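Local coordinates for protein putative aldo/keto reductase (Salmonella enterica subsp. enterica serovar Typhimurium, PDB 4R9O) that probably acts as an NADP-dependent oxidoreductase of the aldo/keto reductase family, built on a TIM barrel, at residues M137-V142 with T169-R174; H108-A113 with A143-H148; L125-I130 with L179-V184. All coordinates share one frame; numbering follows the deposited sequence.

How the contacts relate
From the N terminus, helix 106-119 comes first; its residues 108-113 wait for contact 2 while the chain runs through strand 125-130, where contact 3 starts, and into residues 137-142, where contact 1 starts. Residues 143-148, next on helix 139-151, close contact 2. Strand 155-161 and helix 165-173 follow, and residues 169-174 close contact 1. Residues 179-184, running into strand 182-185, finally close contact 3. Contact 1 is thus nested inside the loop of contact 3, whereas contact 2 crosses both. Contacts 1 and 2 share helix 139-151 and tie it to its two neighbours on the outside of the barrel; contact 3 joins strand 125-130 to the start of strand 182-185 across the barrel interior.

Contact 1 of 3, residues M137-V142 with T169-R174; sequences MDADDV and TLLQSR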
loop_
_atom_site.group_PDB
_atom_site.type_symbol
_atom_site.label_atom_id
_atom_site.label_comp_id
_atom_site.label_asym_id
_atom_site.label_seq_id
_atom_site.Cartn_x
_atom_site.Cartn_y
_atom_site.Cartn_z
ATOM N N MET C 137 -22.707 4.969 -13.385
ATOM C CA MET C 137 -23.977 4.280 -13.195
ATOM C C MET C 137 -25.014 5.125 -12.456
ATOM O O MET C 137 -24.815 5.536 -11.308
ATOM C CB MET C 137 -23.797 2.960 -12.434
ATOM C CG MET C 137 -25.126 2.241 -12.265
ATOM S SD MET C 137 -25.105 0.696 -11.344
ATOM C CE MET C 137 -25.062 1.271 -9.646
ATOM N N ASP C 138 -26.132 5.351 -13.134
ATOM C CA ASP C 138 -27.297 6.003 -12.569
ATOM C C ASP C 138 -28.329 4.916 -12.279
ATOM O O ASP C 138 -28.934 4.358 -13.195
ATOM C CB ASP C 138 -27.837 7.065 -13.550
ATOM C CG ASP C 138 -29.023 7.846 -12.998
ATOM O OD1 ASP C 138 -29.899 7.262 -12.332
ATOM O OD2 ASP C 138 -29.092 9.063 -13.260
ATOM N N ALA C 139 -28.517 4.605 -11.001
ATOM C CA ALA C 139 -29.310 3.442 -10.604
ATOM C C ALA C 139 -30.779 3.542 -11.045
ATOM O O ALA C 139 -31.402 2.520 -11.336
ATOM C CB ALA C 139 -29.219 3.244 -9.095
ATOM N N ASP C 140 -31.312 4.766 -11.093
ATOM C CA ASP C 140 -32.672 5.021 -11.586
ATOM C C ASP C 140 -32.824 4.586 -13.038
ATOM O O ASP C 140 -33.859 4.066 -13.440
ATOM C CB ASP C 140 -33.036 6.509 -11.498
ATOM C CG ASP C 140 -33.365 6.967 -10.087
ATOM O OD1 ASP C 140 -33.535 6.117 -9.185
ATOM O OD2 ASP C 140 -33.469 8.202 -9.895
ATOM N N ASP C 141 -31.786 4.848 -13.821
ATOM C CA ASP C 141 -31.773 4.515 -15.238
ATOM C C ASP C 141 -31.728 3.009 -15.456
ATOM O O ASP C 141 -32.456 2.477 -16.302
ATOM C CB ASP C 141 -30.583 5.174 -15.920
ATOM C CG ASP C 141 -30.787 6.657 -16.140
ATOM O OD1 ASP C 141 -31.924 7.156 -15.950
ATOM O OD2 ASP C 141 -29.800 7.323 -16.517
ATOM N N VAL C 142 -30.872 2.330 -14.695
ATOM C CA VAL C 142 -30.791 0.874 -14.741
ATOM C C VAL C 142 -32.131 0.270 -14.325
ATOM O O VAL C 142 -32.635 -0.635 -14.987
ATOM C CB VAL C 142 -29.661 0.340 -13.829
ATOM C CG1 VAL C 142 -29.615 -1.206 -13.844
ATOM C CG2 VAL C 142 -28.322 0.936 -14.256
ATOM N N THR C 169 -25.981 -2.171 -2.885
ATOM C CA THR C 169 -27.084 -1.590 -2.144
ATOM C C THR C 169 -27.721 -0.417 -2.888
ATOM O O THR C 169 -28.938 -0.240 -2.874
ATOM C CB THR C 169 -26.605 -1.138 -0.768
ATOM O OG1 THR C 169 -26.197 -2.303 -0.044
ATOM C CG2 THR C 169 -27.718 -0.432 -0.017
ATOM N N LEU C 170 -26.888 0.379 -3.536
ATOM C CA LEU C 170 -27.370 1.474 -4.367
ATOM C C LEU C 170 -28.369 0.975 -5.417
ATOM O O LEU C 170 -29.486 1.489 -5.517
ATOM C CB LEU C 170 -26.192 2.175 -5.051
ATOM C CG LEU C 170 -26.564 3.123 -6.205
ATOM C CD1 LEU C 170 -27.532 4.226 -5.719
ATOM C CD2 LEU C 170 -25.308 3.726 -6.824
ATOM N N LEU C 171 -27.966 -0.026 -6.198
ATOM C CA LEU C 171 -28.832 -0.494 -7.269
ATOM C C LEU C 171 -30.064 -1.136 -6.668
ATOM O O LEU C 171 -31.174 -0.883 -7.124
ATOM C CB LEU C 171 -28.102 -1.468 -8.198
ATOM C CG LEU C 171 -28.878 -1.948 -9.429
ATOM C CD1 LEU C 171 -29.510 -0.797 -10.219
ATOM C CD2 LEU C 171 -27.965 -2.756 -10.341
ATOM N N GLN C 172 -29.873 -1.939 -5.621
ATOM C CA GLN C 172 -30.991 -2.656 -5.011
ATOM C C GLN C 172 -32.081 -1.710 -4.520
ATOM O O GLN C 172 -33.274 -2.024 -4.626
ATOM C CB GLN C 172 -30.512 -3.527 -3.841
ATOM C CG GLN C 172 -31.629 -4.332 -3.177
ATOM C CD GLN C 172 -32.260 -5.364 -4.125
ATOM O OE1 GLN C 172 -31.765 -6.479 -4.259
ATOM N NE2 GLN C 172 -33.365 -4.995 -4.763
ATOM N N SER C 173 -31.672 -0.552 -3.991
ATOM C CA SER C 173 -32.626 0.418 -3.443
ATOM C C SER C 173 -33.677 0.841 -4.466
ATOM O O SER C 173 -34.792 1.192 -4.096
ATOM C CB SER C 173 -31.901 1.663 -2.903
ATOM O OG SER C 173 -31.232 2.387 -3.923
ATOM N N ARG C 174 -33.334 0.768 -5.748
ATOM C CA ARG C 174 -34.226 1.240 -6.797
ATOM C C ARG C 174 -35.156 0.149 -7.329
ATOM O O ARG C 174 -36.089 0.444 -8.070
ATOM C CB ARG C 174 -33.420 1.819 -7.955
ATOM C CG ARG C 174 -32.369 2.873 -7.551
ATOM C CD ARG C 174 -33.005 3.994 -6.771
ATOM N NE ARG C 174 -32.210 5.222 -6.782
ATOM C CZ ARG C 174 -31.746 5.824 -5.692
ATOM N NH1 ARG C 174 -31.987 5.306 -4.494
ATOM N NH2 ARG C 174 -31.053 6.948 -5.798
HETATM O O HOH W 1 -30.340 7.008 -8.828
#
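The first turn of helix 139-151 lies against residues 169-174, with Ala139 CA 5.2 Å from Leu171 CA, an approach permitted by the small side chain of Ala139. Its CB touches both Arg174 CG, at 3.5 Å, and Leu170 CD1, at 3.9 Å. On one flank Met137 and Leu170 meet tip to tip, CE to CD2 at 3.7 Å; the thioether chain runs out extended and bends only at its last torsion (chi3 79°). Farther along the first helix, Val142 and Leu171 cross at about a right angle, CG1 to CD1 at 3.6 Å. Helices 139-151 and 165-173 are successive outer helices of the TIM barrel, linked through strand 155-161. Asp138 is the N-cap of the first, its OD1 accepting weak bonds from the backbone N of Asp140 and Asp141. Arg174 bends at chi2 and brings NE to 2.9 Å from Asp140 OD1, a salt bridge whose hydrogen-bond component is weak, bent to 123° at the hydrogen, with the two planes 38° apart. Arg174 NH2 donates to a water (3.1 Å) that also accepts a weak bond from Asp140 N. The guanidinium further bonds to the carbonyls of Gln203 and Gln204 of a second subunit, and Asp140 OD2 pairs with Arg206 of that subunit.

Contact 2 of 3, residues H108-A113 with A143-H148; sequences HIILSA and AEAFQH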
loop_
_atom_site.group_PDB
_atom_site.type_symbol
_atom_site.label_atom_id
_atom_site.label_comp_id
_atom_site.label_asym_id
_atom_site.label_seq_id
_atom_site.Cartn_x
_atom_site.Cartn_y
_atom_site.Cartn_z
ATOM N N HIS C 108 -29.158 1.651 -23.844
ATOM C CA HIS C 108 -28.136 0.642 -24.126
ATOM C C HIS C 108 -28.426 -0.706 -23.441
ATOM O O HIS C 108 -28.220 -1.771 -24.024
ATOM C CB HIS C 108 -26.755 1.140 -23.696
ATOM C CG HIS C 108 -25.669 0.125 -23.883
ATOM N ND1 HIS C 108 -25.086 -0.125 -25.106
ATOM C CD2 HIS C 108 -25.067 -0.709 -23.000
ATOM C CE1 HIS C 108 -24.172 -1.071 -24.972
ATOM N NE2 HIS C 108 -24.139 -1.441 -23.703
ATOM N N ILE C 109 -28.888 -0.659 -22.200
ATOM C CA ILE C 109 -29.223 -1.883 -21.489
ATOM C C ILE C 109 -30.357 -2.602 -22.225
ATOM O O ILE C 109 -30.293 -3.811 -22.471
ATOM C CB ILE C 109 -29.620 -1.589 -20.022
ATOM C CG1 ILE C 109 -28.405 -1.030 -19.263
ATOM C CG2 ILE C 109 -30.173 -2.850 -19.369
ATOM C CD1 ILE C 109 -28.707 -0.483 -17.830
ATOM N N ILE C 110 -31.376 -1.844 -22.607
ATOM C CA ILE C 110 -32.510 -2.421 -23.308
ATOM C C ILE C 110 -32.076 -2.992 -24.657
ATOM O O ILE C 110 -32.424 -4.118 -24.993
ATOM C CB ILE C 110 -33.629 -1.381 -23.508
ATOM C CG1 ILE C 110 -34.204 -0.972 -22.145
ATOM C CG2 ILE C 110 -34.710 -1.915 -24.450
ATOM C CD1 ILE C 110 -35.344 0.009 -22.223
ATOM N N LEU C 111 -31.302 -2.219 -25.412
ATOM C CA LEU C 111 -30.871 -2.648 -26.738
ATOM C C LEU C 111 -29.909 -3.835 -26.651
ATOM O O LEU C 111 -29.943 -4.719 -27.499
ATOM C CB LEU C 111 -30.228 -1.492 -27.500
ATOM C CG LEU C 111 -31.178 -0.351 -27.907
ATOM C CD1 LEU C 111 -30.442 0.719 -28.708
ATOM C CD2 LEU C 111 -32.418 -0.848 -28.658
ATOM N N SER C 112 -29.067 -3.863 -25.620
ATOM C CA SER C 112 -28.168 -5.006 -25.408
ATOM C C SER C 112 -28.919 -6.309 -25.142
ATOM O O SER C 112 -28.605 -7.346 -25.723
ATOM C CB SER C 112 -27.220 -4.731 -24.246
ATOM O OG SER C 112 -26.355 -3.661 -24.566
ATOM N N ALA C 113 -29.907 -6.249 -24.252
ATOM C CA ALA C 113 -30.731 -7.411 -23.937
ATOM C C ALA C 113 -31.473 -7.911 -25.168
ATOM O O ALA C 113 -31.607 -9.117 -25.378
ATOM C CB ALA C 113 -31.716 -7.078 -22.831
ATOM N N ALA C 143 -32.708 0.793 -13.243
ATOM C CA ALA C 143 -34.013 0.337 -12.775
ATOM C C ALA C 143 -35.087 0.501 -13.850
ATOM O O ALA C 143 -35.913 -0.382 -14.023
ATOM C CB ALA C 143 -34.430 1.086 -11.511
ATOM N N GLU C 144 -35.094 1.626 -14.556
ATOM C CA GLU C 144 -36.063 1.807 -15.642
ATOM C C GLU C 144 -35.891 0.702 -16.682
ATOM O O GLU C 144 -36.864 0.078 -17.095
ATOM C CB GLU C 144 -35.919 3.176 -16.311
ATOM C CG GLU C 144 -36.418 4.357 -15.481
ATOM C CD GLU C 144 -36.274 5.688 -16.207
ATOM O OE1 GLU C 144 -35.918 6.686 -15.545
ATOM O OE2 GLU C 144 -36.527 5.743 -17.433
ATOM N N ALA C 145 -34.649 0.449 -17.088
ATOM C CA ALA C 145 -34.382 -0.579 -18.086
ATOM C C ALA C 145 -34.846 -1.946 -17.587
ATOM O O ALA C 145 -35.580 -2.656 -18.288
ATOM C CB ALA C 145 -32.899 -0.611 -18.447
ATOM N N PHE C 146 -34.424 -2.304 -16.378
ATOM C CA PHE C 146 -34.803 -3.582 -15.787
ATOM C C PHE C 146 -36.325 -3.708 -15.685
ATOM O O PHE C 146 -36.875 -4.765 -16.002
ATOM C CB PHE C 146 -34.167 -3.767 -14.398
ATOM C CG PHE C 146 -32.696 -4.117 -14.431
ATOM C CD1 PHE C 146 -32.028 -4.431 -13.259
ATOM C CD2 PHE C 146 -31.984 -4.129 -15.624
ATOM C CE1 PHE C 146 -30.674 -4.759 -13.269
ATOM C CE2 PHE C 146 -30.631 -4.451 -15.643
ATOM C CZ PHE C 146 -29.979 -4.766 -14.450
ATOM N N GLN C 147 -36.996 -2.638 -15.246
ATOM C CA GLN C 147 -38.462 -2.600 -15.194
ATOM C C GLN C 147 -39.092 -2.918 -16.543
ATOM O O GLN C 147 -40.045 -3.699 -16.635
ATOM C CB GLN C 147 -38.977 -1.229 -14.736
ATOM C CG GLN C 147 -38.766 -0.891 -13.267
ATOM C CD GLN C 147 -38.419 -2.100 -12.440
ATOM O OE1 GLN C 147 -37.245 -2.389 -12.202
ATOM N NE2 GLN C 147 -39.440 -2.823 -11.997
ATOM N N HIS C 148 -38.583 -2.280 -17.588
ATOM C CA HIS C 148 -39.157 -2.477 -18.901
ATOM C C HIS C 148 -38.965 -3.917 -19.368
ATOM O O HIS C 148 -39.883 -4.539 -19.882
ATOM C CB HIS C 148 -38.546 -1.512 -19.909
ATOM C CG HIS C 148 -39.004 -1.760 -21.312
ATOM N ND1 HIS C 148 -38.205 -2.362 -22.259
ATOM C CD2 HIS C 148 -40.188 -1.518 -21.916
ATOM C CE1 HIS C 148 -38.872 -2.460 -23.396
ATOM N NE2 HIS C 148 -40.079 -1.956 -23.213
#
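Ile109 of helix 106-119 meets Ala145 of helix 139-151 where the two helices come close. Its CB lies 3.8 Å from Ala145 CB. A chi1 of -65° sets CG1 beside the backbone N and turns the CG2 methyl onto Ala145, 3.6 Å from its CB; CG2 also touches Phe146 CE2 at 4.1 Å, approaching that ring at its edge and near its plane. The other branch continues through CG1 to CD1, which packs on Val142 one turn earlier on helix 139-151 and on Ile130 of the strand beneath. The axes of 108-113 and 143-148 pass 9.2 Å apart at a signed crossing angle of -36°, running the same way but inclined, as adjacent outer helices of a TIM barrel do; here they are joined through strand 125-130. Ile110 takes the next position along: its CG1 rests 3.9 Å from Ala145 CB, and CD1 reaches 3.7 Å from His148 ND1, the two side chains crossing at about a right angle. That methyl helps bury ND1, a polar atom without a partner in the model. Phe146 leaves its backbone pointing away from helix 106-119, then swings its ring down to the barrel wall, where it touches Ile130 and stacks with Phe158.

Contact 3 of 3, residues L125-I130 with L179-V184; sequences LDMLLI and LATNQV
Thr181 OG1, gripped by the carbonyl of Arg208 and more weakly by the backbone N of Met210, fixes the rotation of a side chain whose methyl does the touching across this contact. OG1 lies near anti to its own backbone N (chi1 -160°), which places CG2 in the crowded position between N and the carbonyl carbon. There CG2 is met by two tips from strand 125-130: Met127 CE at 3.7 Å, the two side chains crossing at about a right angle, and Leu129 CD2 at 3.8 Å. Met127 SD lies 3.9 Å from the CB of Ala180, one residue before the threonine. The other methyl of Leu129, CD1, comes to 3.4 Å from Gln183 NE2, an amide nitrogen already bonded to Asp53 OD1. The nearest side-chain atoms of Gln183 are about 4 Å from those of Ser161 and Trp212, likely NADP(+)-binding residues, so this end of the contact reaches toward the probable cofactor site. Strands 125-130 and 182-185 are second neighbours in the parallel barrel, each paired with strand 155-161, and their side chains meet in the interior between strands 82-90 and 210-212. Leu128 and Ile130, alternating with these inward residues, face instead the outer helices 106-119 and 139-151.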
loop_
_atom_site.group_PDB
_atom_site.type_symbol
_atom_site.label_atom_id
_atom_site.label_comp_id
_atom_site.label_asym_id
_atom_site.label_seq_id
_atom_site.Cartn_x
_atom_site.Cartn_y
_atom_site.Cartn_z
ATOM N N LEU C 125 -34.599 -14.176 -21.528
ATOM C CA LEU C 125 -33.397 -14.471 -20.759
ATOM C C LEU C 125 -33.819 -14.782 -19.340
ATOM O O LEU C 125 -34.733 -14.144 -18.817
ATOM C CB LEU C 125 -32.410 -13.293 -20.759
ATOM C CG LEU C 125 -32.042 -12.616 -22.084
ATOM C CD1 LEU C 125 -31.297 -11.307 -21.818
ATOM C CD2 LEU C 125 -31.216 -13.525 -22.987
ATOM N N ASP C 126 -33.157 -15.749 -18.717
ATOM C CA ASP C 126 -33.458 -16.101 -17.336
ATOM C C ASP C 126 -32.903 -15.059 -16.386
ATOM O O ASP C 126 -33.544 -14.713 -15.402
ATOM C CB ASP C 126 -32.907 -17.480 -16.991
ATOM C CG ASP C 126 -33.585 -18.586 -17.795
ATOM O OD1 ASP C 126 -34.597 -19.134 -17.316
ATOM O OD2 ASP C 126 -33.108 -18.892 -18.906
ATOM N N MET C 127 -31.715 -14.554 -16.687
ATOM C CA MET C 127 -31.136 -13.487 -15.889
ATOM C C MET C 127 -30.222 -12.564 -16.700
ATOM O O MET C 127 -29.466 -13.007 -17.560
ATOM C CB MET C 127 -30.371 -14.077 -14.686
ATOM C CG MET C 127 -29.757 -13.021 -13.761
ATOM S SD MET C 127 -29.362 -13.649 -12.104
ATOM C CE MET C 127 -28.011 -14.774 -12.452
ATOM N N LEU C 128 -30.315 -11.267 -16.420
ATOM C CA LEU C 128 -29.435 -10.275 -17.027
ATOM C C LEU C 128 -28.620 -9.576 -15.938
ATOM O O LEU C 128 -29.173 -9.145 -14.920
ATOM C CB LEU C 128 -30.244 -9.257 -17.833
ATOM C CG LEU C 128 -29.464 -8.134 -18.530
ATOM C CD1 LEU C 128 -28.588 -8.657 -19.679
ATOM C CD2 LEU C 128 -30.404 -7.062 -19.031
ATOM N N LEU C 129 -27.310 -9.475 -16.155
ATOM C CA LEU C 129 -26.413 -8.846 -15.188
ATOM C C LEU C 129 -25.802 -7.539 -15.711
ATOM O O LEU C 129 -25.540 -7.404 -16.899
ATOM C CB LEU C 129 -25.277 -9.801 -14.811
ATOM C CG LEU C 129 -25.560 -11.240 -14.374
ATOM C CD1 LEU C 129 -24.239 -11.930 -14.012
ATOM C CD2 LEU C 129 -26.546 -11.288 -13.209
ATOM N N ILE C 130 -25.583 -6.582 -14.816
ATOM C CA ILE C 130 -24.642 -5.501 -15.073
ATOM C C ILE C 130 -23.238 -6.074 -14.875
ATOM O O ILE C 130 -22.887 -6.555 -13.784
ATOM C CB ILE C 130 -24.855 -4.280 -14.133
ATOM C CG1 ILE C 130 -26.330 -3.871 -14.094
ATOM C CG2 ILE C 130 -23.975 -3.099 -14.575
ATOM C CD1 ILE C 130 -26.848 -3.305 -15.435
ATOM N N LEU C 179 -32.155 -8.436 -6.307
ATOM C CA LEU C 179 -31.023 -8.790 -7.161
ATOM C C LEU C 179 -30.638 -10.239 -6.859
ATOM O O LEU C 179 -30.483 -10.624 -5.698
ATOM C CB LEU C 179 -29.848 -7.835 -6.936
ATOM C CG LEU C 179 -30.009 -6.429 -7.537
ATOM C CD1 LEU C 179 -28.872 -5.489 -7.094
ATOM C CD2 LEU C 179 -30.076 -6.520 -9.048
ATOM N N ALA C 180 -30.507 -11.063 -7.890
ATOM C CA ALA C 180 -30.448 -12.491 -7.629
ATOM C C ALA C 180 -29.023 -13.013 -7.487
ATOM O O ALA C 180 -28.821 -14.164 -7.096
ATOM C CB ALA C 180 -31.184 -13.242 -8.714
ATOM N N THR C 181 -28.036 -12.181 -7.811
ATOM C CA THR C 181 -26.643 -12.572 -7.608
ATOM C C THR C 181 -25.686 -11.396 -7.761
ATOM O O THR C 181 -26.019 -10.357 -8.348
ATOM C CB THR C 181 -26.181 -13.684 -8.593
ATOM O OG1 THR C 181 -25.025 -14.342 -8.060
ATOM C CG2 THR C 181 -25.817 -13.094 -9.945
ATOM N N ASN C 182 -24.490 -11.593 -7.224
ATOM C CA ASN C 182 -23.354 -10.727 -7.489
ATOM C C ASN C 182 -22.247 -11.678 -7.884
ATOM O O ASN C 182 -21.697 -12.389 -7.046
ATOM C CB ASN C 182 -22.987 -9.885 -6.260
ATOM C CG ASN C 182 -21.881 -8.853 -6.534
ATOM O OD1 ASN C 182 -21.447 -8.652 -7.678
ATOM N ND2 ASN C 182 -21.442 -8.168 -5.469
ATOM N N GLN C 183 -21.995 -11.746 -9.181
ATOM C CA GLN C 183 -21.016 -12.651 -9.743
ATOM C C GLN C 183 -19.615 -12.114 -9.466
ATOM O O GLN C 183 -19.268 -11.013 -9.906
ATOM C CB GLN C 183 -21.271 -12.820 -11.249
ATOM C CG GLN C 183 -20.504 -13.952 -11.876
ATOM C CD GLN C 183 -20.855 -14.163 -13.336
ATOM O OE1 GLN C 183 -19.990 -14.064 -14.210
ATOM N NE2 GLN C 183 -22.117 -14.502 -13.603
ATOM N N VAL C 184 -18.812 -12.867 -8.720
ATOM C CA VAL C 184 -17.524 -12.337 -8.277
ATOM C C VAL C 184 -16.380 -13.335 -8.361
ATOM O O VAL C 184 -16.609 -14.543 -8.485
ATOM C CB VAL C 184 -17.607 -11.828 -6.822
ATOM C CG1 VAL C 184 -18.608 -10.665 -6.709
ATOM C CG2 VAL C 184 -17.978 -12.956 -5.891
#